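PDB 3FI9: malate dehydrogenase from Porphyromonas gingivalis, which probably catalyses the NAD-dependent interconversion of malate and oxaloacetate. Local coordinates for residues A[24-29]-A[57-62]; A[32-37]-A[250-255]; A[255-260]-A[279-284]. All coordinates share one frame; numbering follows the deposited sequence.

Interaction 1: residues A[24-29]-A[57-62]; sequences MAQTAA and CGFEGL
Phe59 lays one face of its ring against the methyl group of Ala29, a CH-pi contact in which CB stands 3.6 Å from the ring centroid and 11° off the ring normal. The methyl is therefore almost centred over the ring, and the ring carbons lie at similar distances from it, from 3.6 Å between Ala29 CB and Phe59 CD2 to 4.1 Å between the same methyl and Phe59 CD1. The phenylalanine reaches this place because its CG sits anti to the carbonyl carbon (chi1 -70°), which swings the ring from the loop onto the helix. Leu62 adds to the grip on the same methyl, its CD2 lying 4.1 Å from Ala29 CB. The two apolar residues are brought together by a type II beta turn from Phe59 to Leu62, with Gly61 inside the turn at positive phi. One turn earlier in the helix, the far end of the ring approaches the backbone, Phe59 CZ lying 4.2 Å from Gln26 O. Gln26 OE1 accepts hydrogen bonds from Asn23 ND2 and Gln238 NE2 of the second subunit, while Tyr242 of that subunit packs on Phe59. Ile54 of helix 44-57 touches Phe59 and Leu62. The contact thus joins helix 19-30, the first helix of the Rossmann fold that follows the predicted NAD-binding glycine-rich loop, to the connection leading into edge strand 65-67.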
loop_
_atom_site.group_PDB
_atom_site.type_symbol
_atom_site.label_atom_id
_atom_site.label_comp_id
_atom_site.label_asym_id
_atom_site.label_seq_id
_atom_site.Cartn_x
_atom_site.Cartn_y
_atom_site.Cartn_z
ATOM N N MET A 24 -4.009 0.991 -5.079
ATOM C CA MET A 24 -3.403 1.618 -6.249
ATOM C C MET A 24 -3.189 3.104 -6.015
ATOM O O MET A 24 -2.172 3.663 -6.422
ATOM C CB MET A 24 -4.270 1.435 -7.507
ATOM C CG MET A 24 -4.384 -0.026 -8.065
ATOM S SD MET A 24 -5.599 0.034 -9.528
ATOM C CE MET A 24 -5.168 -1.501 -10.320
ATOM N N ALA A 25 -4.142 3.721 -5.351
ATOM C CA ALA A 25 -4.048 5.140 -5.115
ATOM C C ALA A 25 -2.849 5.439 -4.246
ATOM O O ALA A 25 -2.120 6.383 -4.503
ATOM C CB ALA A 25 -5.346 5.667 -4.405
ATOM N N GLN A 26 -2.676 4.661 -3.193
ATOM C CA GLN A 26 -1.549 4.846 -2.275
ATOM C C GLN A 26 -0.247 4.555 -3.041
ATOM O O GLN A 26 0.728 5.239 -2.884
ATOM C CB GLN A 26 -1.709 3.913 -1.053
ATOM C CG GLN A 26 -0.434 3.993 -0.096
ATOM C CD GLN A 26 -0.533 3.021 1.063
ATOM O OE1 GLN A 26 -1.598 2.463 1.349
ATOM N NE2 GLN A 26 0.603 2.768 1.712
ATOM N N THR A 27 -0.249 3.534 -3.897
ATOM C CA THR A 27 0.964 3.195 -4.624
ATOM C C THR A 27 1.354 4.270 -5.629
ATOM O O THR A 27 2.555 4.623 -5.775
ATOM C CB THR A 27 0.812 1.810 -5.300
ATOM O OG1 THR A 27 0.562 0.835 -4.275
ATOM C CG2 THR A 27 2.094 1.405 -6.105
ATOM N N ALA A 28 0.368 4.773 -6.351
ATOM C CA ALA A 28 0.647 5.819 -7.343
ATOM C C ALA A 28 1.188 7.078 -6.665
ATOM O O ALA A 28 2.130 7.719 -7.159
ATOM C CB ALA A 28 -0.641 6.170 -8.088
ATOM N N ALA A 29 0.597 7.425 -5.534
ATOM C CA ALA A 29 1.081 8.579 -4.770
ATOM C C ALA A 29 2.492 8.355 -4.240
ATOM O O ALA A 29 3.338 9.237 -4.342
ATOM C CB ALA A 29 0.089 8.906 -3.620
ATOM N N CYS A 57 -2.311 10.643 4.626
ATOM C CA CYS A 57 -0.910 10.180 4.513
ATOM C C CYS A 57 0.033 11.362 4.419
ATOM O O CYS A 57 1.233 11.243 4.721
ATOM C CB CYS A 57 -0.720 9.342 3.255
ATOM S SG CYS A 57 -1.504 7.735 3.419
ATOM N N GLY A 58 -0.491 12.481 3.927
ATOM C CA GLY A 58 0.311 13.717 3.757
ATOM C C GLY A 58 1.329 13.634 2.638
ATOM O O GLY A 58 2.512 13.919 2.861
ATOM N N PHE A 59 0.898 13.239 1.438
ATOM C CA PHE A 59 1.811 13.167 0.315
ATOM C C PHE A 59 2.129 14.562 -0.184
ATOM O O PHE A 59 1.215 15.277 -0.615
ATOM C CB PHE A 59 1.213 12.339 -0.814
ATOM C CG PHE A 59 1.128 10.871 -0.485
ATOM C CD1 PHE A 59 2.275 10.102 -0.399
ATOM C CD2 PHE A 59 -0.121 10.264 -0.251
ATOM C CE1 PHE A 59 2.170 8.720 -0.096
ATOM C CE2 PHE A 59 -0.217 8.905 0.025
ATOM C CZ PHE A 59 0.937 8.151 0.118
ATOM N N GLU A 60 3.427 14.913 -0.170
ATOM C CA GLU A 60 3.880 16.273 -0.538
ATOM C C GLU A 60 3.532 16.622 -1.998
ATOM O O GLU A 60 3.939 15.913 -2.925
ATOM C CB GLU A 60 5.404 16.384 -0.349
ATOM C CG GLU A 60 5.910 17.816 -0.166
ATOM C CD GLU A 60 6.486 18.057 1.219
ATOM O OE1 GLU A 60 6.885 17.053 1.874
ATOM O OE2 GLU A 60 6.577 19.238 1.642
ATOM N N GLY A 61 2.787 17.708 -2.203
ATOM C CA GLY A 61 2.456 18.175 -3.574
ATOM C C GLY A 61 1.330 17.445 -4.300
ATOM O O GLY A 61 1.034 17.712 -5.489
ATOM N N LEU A 62 0.689 16.502 -3.615
ATOM C CA LEU A 62 -0.353 15.739 -4.286
ATOM C C LEU A 62 -1.568 16.634 -4.484
ATOM O O LEU A 62 -1.965 17.327 -3.556
ATOM C CB LEU A 62 -0.757 14.518 -3.456
ATOM C CG LEU A 62 -1.609 13.479 -4.180
ATOM C CD1 LEU A 62 -0.808 12.838 -5.333
ATOM C CD2 LEU A 62 -2.093 12.409 -3.211
#

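Interaction 2: residues A[32-37]-A[250-255]; sequences RLTPNL and AAMGGE
Two chain turns that each leave a helix meet here, their backbones closest at Leu33 and Met252 with CA atoms 7.7 Å apart. Both begin with a Schellman motif: Arg32 ends helix 19-30 and Gly253 ends helix 238-251, each with positive phi, so the Rossmann NAD-binding domain and the C-terminal domain touch through the loops just beyond two helix ends. Met252 does the reaching. Its chain runs extended as far as SD and then bends (chi3 82°), which turns the methyl into the angle between Leu33 and Thr34. The methionine crosses both side chains at about a right angle. The terminal CE lies 3.7 Å from Leu33 CB, and the sulfur rests alongside the same residue, Met252 SD being 4.0 Å from Leu33 CB and 4.2 Å from Leu33 CD1. All three residues are buried, and the contact between them is apolar. Leu33 also leans on Ile245, Ile248 and Arg249 of helix 238-251, which extends the domain contact back along that helix, and Thr7 touches Met252. Thr34 presents its methyl to the methionine and keeps its hydroxyl for polar partners: OG1 bonds to Glu9 O and accepts from Asn36 N in an ST turn, 2.9 Å between Asn36 N and Thr34 OG1 with an angle of 151° at the hydrogen. On the other branch, Thr34 CG2 stands 4.0 Å from Met252 CE.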
loop_
_atom_site.group_PDB
_atom_site.type_symbol
_atom_site.label_atom_id
_atom_site.label_comp_id
_atom_site.label_asym_id
_atom_site.label_seq_id
_atom_site.Cartn_x
_atom_site.Cartn_y
_atom_site.Cartn_z
ATOM N N ARG A 32 5.116 8.858 -6.783
ATOM C CA ARG A 32 5.129 10.216 -7.315
ATOM C C ARG A 32 5.030 10.219 -8.828
ATOM O O ARG A 32 5.852 10.833 -9.517
ATOM C CB ARG A 32 6.369 11.000 -6.796
ATOM C CG ARG A 32 6.270 11.184 -5.264
ATOM C CD ARG A 32 7.571 11.803 -4.654
ATOM N NE ARG A 32 7.712 13.225 -4.995
ATOM C CZ ARG A 32 7.002 14.199 -4.442
ATOM N NH1 ARG A 32 6.079 13.907 -3.543
ATOM N NH2 ARG A 32 7.221 15.468 -4.771
ATOM N N LEU A 33 4.001 9.536 -9.343
ATOM C CA LEU A 33 3.818 9.459 -10.793
ATOM C C LEU A 33 3.338 10.816 -11.299
ATOM O O LEU A 33 3.908 11.355 -12.260
ATOM C CB LEU A 33 2.822 8.367 -11.169
ATOM C CG LEU A 33 3.208 6.981 -10.619
ATOM C CD1 LEU A 33 2.145 5.894 -11.031
ATOM C CD2 LEU A 33 4.615 6.612 -11.104
ATOM N N THR A 34 2.309 11.346 -10.653
ATOM C CA THR A 34 1.766 12.689 -10.976
ATOM C C THR A 34 1.086 13.264 -9.729
ATOM O O THR A 34 0.406 12.536 -8.974
ATOM C CB THR A 34 0.708 12.592 -12.112
ATOM O OG1 THR A 34 0.034 13.843 -12.308
ATOM C CG2 THR A 34 -0.323 11.567 -11.780
ATOM N N PRO A 35 1.130 14.589 -9.571
ATOM C CA PRO A 35 0.342 15.193 -8.505
ATOM C C PRO A 35 -1.161 15.144 -8.814
ATOM O O PRO A 35 -2.007 15.187 -7.897
ATOM C CB PRO A 35 0.845 16.653 -8.460
ATOM C CG PRO A 35 1.652 16.860 -9.767
ATOM C CD PRO A 35 1.858 15.560 -10.438
ATOM N N ASN A 36 -1.498 15.013 -10.097
ATOM C CA ASN A 36 -2.897 15.058 -10.498
ATOM C C ASN A 36 -3.453 13.645 -10.565
ATOM O O ASN A 36 -3.585 13.032 -11.625
ATOM C CB ASN A 36 -3.012 15.845 -11.798
ATOM C CG ASN A 36 -2.533 17.288 -11.590
ATOM O OD1 ASN A 36 -3.075 17.986 -10.731
ATOM N ND2 ASN A 36 -1.469 17.698 -12.292
ATOM N N LEU A 37 -3.714 13.114 -9.386
ATOM C CA LEU A 37 -4.206 11.745 -9.261
ATOM C C LEU A 37 -5.692 11.820 -8.986
ATOM O O LEU A 37 -6.130 12.461 -8.033
ATOM C CB LEU A 37 -3.470 11.070 -8.094
ATOM C CG LEU A 37 -3.899 9.647 -7.773
ATOM C CD1 LEU A 37 -3.501 8.794 -8.927
ATOM C CD2 LEU A 37 -3.260 9.151 -6.417
ATOM N N ALA A 250 5.705 2.691 -16.046
ATOM C CA ALA A 250 6.499 2.466 -17.258
ATOM C C ALA A 250 5.914 3.212 -18.445
ATOM O O ALA A 250 6.633 3.822 -19.224
ATOM C CB ALA A 250 6.566 0.942 -17.565
ATOM N N ALA A 251 4.599 3.140 -18.597
ATOM C CA ALA A 251 3.924 3.846 -19.690
ATOM C C ALA A 251 4.079 5.356 -19.576
ATOM O O ALA A 251 3.933 6.047 -20.570
ATOM C CB ALA A 251 2.454 3.497 -19.740
ATOM N N MET A 252 4.308 5.853 -18.361
ATOM C CA MET A 252 4.416 7.297 -18.131
ATOM C C MET A 252 5.870 7.766 -18.293
ATOM O O MET A 252 6.170 8.942 -18.033
ATOM C CB MET A 252 3.857 7.670 -16.738
ATOM C CG MET A 252 2.330 7.475 -16.537
ATOM S SD MET A 252 1.538 7.464 -14.834
ATOM C CE MET A 252 1.377 9.266 -14.508
ATOM N N GLY A 253 6.760 6.853 -18.699
ATOM C CA GLY A 253 8.168 7.164 -18.979
ATOM C C GLY A 253 9.104 6.928 -17.808
ATOM O O GLY A 253 10.284 7.309 -17.841
ATOM N N GLY A 254 8.583 6.285 -16.766
ATOM C CA GLY A 254 9.389 5.893 -15.635
ATOM C C GLY A 254 10.160 4.617 -15.888
ATOM O O GLY A 254 10.387 4.202 -17.039
ATOM N N GLU A 255 10.576 4.017 -14.788
ATOM C CA GLU A 255 11.299 2.764 -14.759
ATOM C C GLU A 255 10.557 1.690 -15.590
ATOM O O GLU A 255 9.345 1.607 -15.555
ATOM C CB GLU A 255 11.391 2.373 -13.283
ATOM C CG GLU A 255 12.185 1.123 -12.955
ATOM C CD GLU A 255 12.434 1.016 -11.464
ATOM O OE1 GLU A 255 12.160 2.014 -10.744
ATOM O OE2 GLU A 255 12.921 -0.047 -11.014
#

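Interaction 3: residues A[255-260]-A[279-284]; sequences EAFRWP and TTITKD
Phe257 and Ile281 turn their CB atoms toward each other across the contact, and the nearest atoms are Phe257 CD2 and Ile281 CD1 at 4.2 Å. The isoleucine methyl comes to the ring obliquely. With CG anti to the backbone N (chi1 178°), the phenylalanine stretches away from its own backbone, and the Ile281 chain is extended through to CD1, so that the end of the isoleucine reaches the near part of the ring, at CD2. One face of the Phe257 ring carries the backbone N of Trp259 toward its rim, while the carbonyl of Pro260 and a water lie at its edge; Phe257 CE1 in turn meets the edge of the indole of Trp259, whose CB is directed away from the strand. At the other end of the contact Thr279 meets Trp259 and Pro260. Its hydroxyl OG1 passes 3.7 Å from Pro260 C and is hydrogen-bonded to the backbone N of Ala261, the next residue. Two waters bridge the backbones of Trp259 and Thr279. The first donates to Trp259 O at 2.7 Å and is bonded to Thr279 OG1 at 2.8 Å; the second donates to Thr279 O at 2.6 Å and weakly to Trp259 O. Within the alpha/beta C-terminal domain, the contact sets the loop ahead of strand 261-267 against the hairpin 279-288. Phe257 packs on Val243, Glu246, Met247 and Ala250 of helix 238-251, Trp259 and Pro260 lie against helix 153-166, and Thr279 and Ile281 rest on strand 285-288, the hairpin partner of strand 279-282.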
loop_
_atom_site.group_PDB
_atom_site.type_symbol
_atom_site.label_atom_id
_atom_site.label_comp_id
_atom_site.label_asym_id
_atom_site.label_seq_id
_atom_site.Cartn_x
_atom_site.Cartn_y
_atom_site.Cartn_z
ATOM N N GLU A 255 10.576 4.017 -14.788
ATOM C CA GLU A 255 11.299 2.764 -14.759
ATOM C C GLU A 255 10.557 1.690 -15.590
ATOM O O GLU A 255 9.345 1.607 -15.555
ATOM C CB GLU A 255 11.391 2.373 -13.283
ATOM C CG GLU A 255 12.185 1.123 -12.955
ATOM C CD GLU A 255 12.434 1.016 -11.464
ATOM O OE1 GLU A 255 12.160 2.014 -10.744
ATOM O OE2 GLU A 255 12.921 -0.047 -11.014
ATOM N N ALA A 256 11.289 0.905 -16.371
ATOM C CA ALA A 256 10.673 -0.119 -17.202
ATOM C C ALA A 256 10.040 -1.218 -16.367
ATOM O O ALA A 256 10.416 -1.489 -15.197
ATOM C CB ALA A 256 11.698 -0.734 -18.211
ATOM N N PHE A 257 9.054 -1.847 -16.966
ATOM C CA PHE A 257 8.334 -2.900 -16.283
ATOM C C PHE A 257 8.854 -4.287 -16.749
ATOM O O PHE A 257 8.878 -4.573 -17.936
ATOM C CB PHE A 257 6.838 -2.697 -16.543
ATOM C CG PHE A 257 6.007 -3.742 -15.936
ATOM C CD1 PHE A 257 5.843 -3.802 -14.560
ATOM C CD2 PHE A 257 5.412 -4.705 -16.741
ATOM C CE1 PHE A 257 5.078 -4.825 -13.994
ATOM C CE2 PHE A 257 4.636 -5.695 -16.179
ATOM C CZ PHE A 257 4.489 -5.764 -14.816
ATOM N N ARG A 258 9.293 -5.135 -15.817
ATOM C CA ARG A 258 10.026 -6.362 -16.192
ATOM C C ARG A 258 9.293 -7.692 -16.146
ATOM O O ARG A 258 9.923 -8.718 -15.801
ATOM C CB ARG A 258 11.326 -6.495 -15.370
ATOM N N TRP A 259 8.005 -7.713 -16.508
ATOM C CA TRP A 259 7.202 -8.953 -16.456
ATOM C C TRP A 259 6.300 -8.894 -17.686
ATOM O O TRP A 259 6.084 -7.854 -18.249
ATOM C CB TRP A 259 6.312 -9.008 -15.196
ATOM C CG TRP A 259 7.112 -9.021 -13.917
ATOM C CD1 TRP A 259 7.303 -7.979 -13.050
ATOM C CD2 TRP A 259 7.855 -10.121 -13.400
ATOM N NE1 TRP A 259 8.124 -8.371 -12.026
ATOM C CE2 TRP A 259 8.471 -9.684 -12.211
ATOM C CE3 TRP A 259 8.037 -11.446 -13.816
ATOM C CZ2 TRP A 259 9.280 -10.511 -11.436
ATOM C CZ3 TRP A 259 8.812 -12.282 -13.030
ATOM C CH2 TRP A 259 9.440 -11.800 -11.849
ATOM N N PRO A 260 5.793 -10.020 -18.108
ATOM C CA PRO A 260 4.789 -10.082 -19.184
ATOM C C PRO A 260 3.555 -9.177 -18.909
ATOM O O PRO A 260 3.135 -9.040 -17.745
ATOM C CB PRO A 260 4.353 -11.550 -19.123
ATOM C CG PRO A 260 5.607 -12.255 -18.716
ATOM C CD PRO A 260 6.162 -11.363 -17.622
ATOM N N THR A 279 6.605 -8.451 -23.397
ATOM C CA THR A 279 6.310 -7.082 -23.739
ATOM C C THR A 279 7.306 -6.143 -23.104
ATOM O O THR A 279 7.941 -6.484 -22.101
ATOM C CB THR A 279 4.916 -6.701 -23.198
ATOM O OG1 THR A 279 4.689 -7.353 -21.922
ATOM C CG2 THR A 279 3.848 -7.116 -24.170
ATOM N N THR A 280 7.453 -4.961 -23.695
ATOM C CA THR A 280 8.076 -3.850 -23.002
ATOM C C THR A 280 7.134 -2.665 -23.138
ATOM O O THR A 280 6.605 -2.384 -24.187
ATOM C CB THR A 280 9.560 -3.525 -23.418
ATOM O OG1 THR A 280 9.660 -2.260 -24.098
ATOM C CG2 THR A 280 10.149 -4.619 -24.272
ATOM N N ILE A 281 6.895 -2.029 -22.012
ATOM C CA ILE A 281 6.036 -0.888 -21.935
ATOM C C ILE A 281 6.952 0.290 -21.687
ATOM O O ILE A 281 7.783 0.266 -20.781
ATOM C CB ILE A 281 5.113 -1.065 -20.742
ATOM C CG1 ILE A 281 4.286 -2.354 -20.913
ATOM C CG2 ILE A 281 4.269 0.158 -20.543
ATOM C CD1 ILE A 281 3.321 -2.570 -19.754
ATOM N N THR A 282 6.883 1.293 -22.552
ATOM C CA THR A 282 7.689 2.493 -22.353
ATOM C C THR A 282 6.777 3.711 -22.577
ATOM O O THR A 282 5.560 3.568 -22.744
ATOM C CB THR A 282 8.851 2.551 -23.356
ATOM O OG1 THR A 282 8.311 2.811 -24.642
ATOM C CG2 THR A 282 9.593 1.204 -23.420
ATOM N N LYS A 283 7.350 4.912 -22.592
ATOM C CA LYS A 283 6.590 6.106 -22.931
ATOM C C LYS A 283 5.924 5.981 -24.292
ATOM O O LYS A 283 4.970 6.703 -24.595
ATOM C CB LYS A 283 7.512 7.331 -22.942
ATOM C CG LYS A 283 8.514 7.330 -24.101
ATOM C CD LYS A 283 9.626 8.373 -23.869
ATOM C CE LYS A 283 10.701 8.276 -24.966
ATOM N NZ LYS A 283 12.028 8.726 -24.455
ATOM N N ASP A 284 6.437 5.089 -25.130
ATOM C CA ASP A 284 5.834 4.884 -26.440
ATOM C C ASP A 284 4.787 3.801 -26.465
ATOM O O ASP A 284 4.353 3.399 -27.538
ATOM C CB ASP A 284 6.905 4.580 -27.484
ATOM C CG ASP A 284 7.856 5.746 -27.672
ATOM O OD1 ASP A 284 7.365 6.879 -27.835
ATOM O OD2 ASP A 284 9.075 5.524 -27.612
HETATM O O HOH W 1 5.702 -5.772 -19.870
HETATM O O HOH W 2 8.036 -8.645 -20.629
#

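Interactions 1 and 2 have centres about 12 Å apart and alternate along the chain, since 32-37 falls between 24-29 and 57-62; they meet where Glu60 O probably accepts a hydrogen bond from Arg32 NH1. Interaction 2 lies about 13 Å, centre to centre, from interaction 3, which follows it in sequence and shares Glu255; Ala250 packs on Ile281 and Phe257 between them. Interactions 1 and 3, about 22 Å apart between centres, do not touch. Interaction 1 belongs to the NAD-binding domain, interaction 3 to the C-terminal domain, and interaction 2 joins the two, with helix 238-251 leading from one contact to the next.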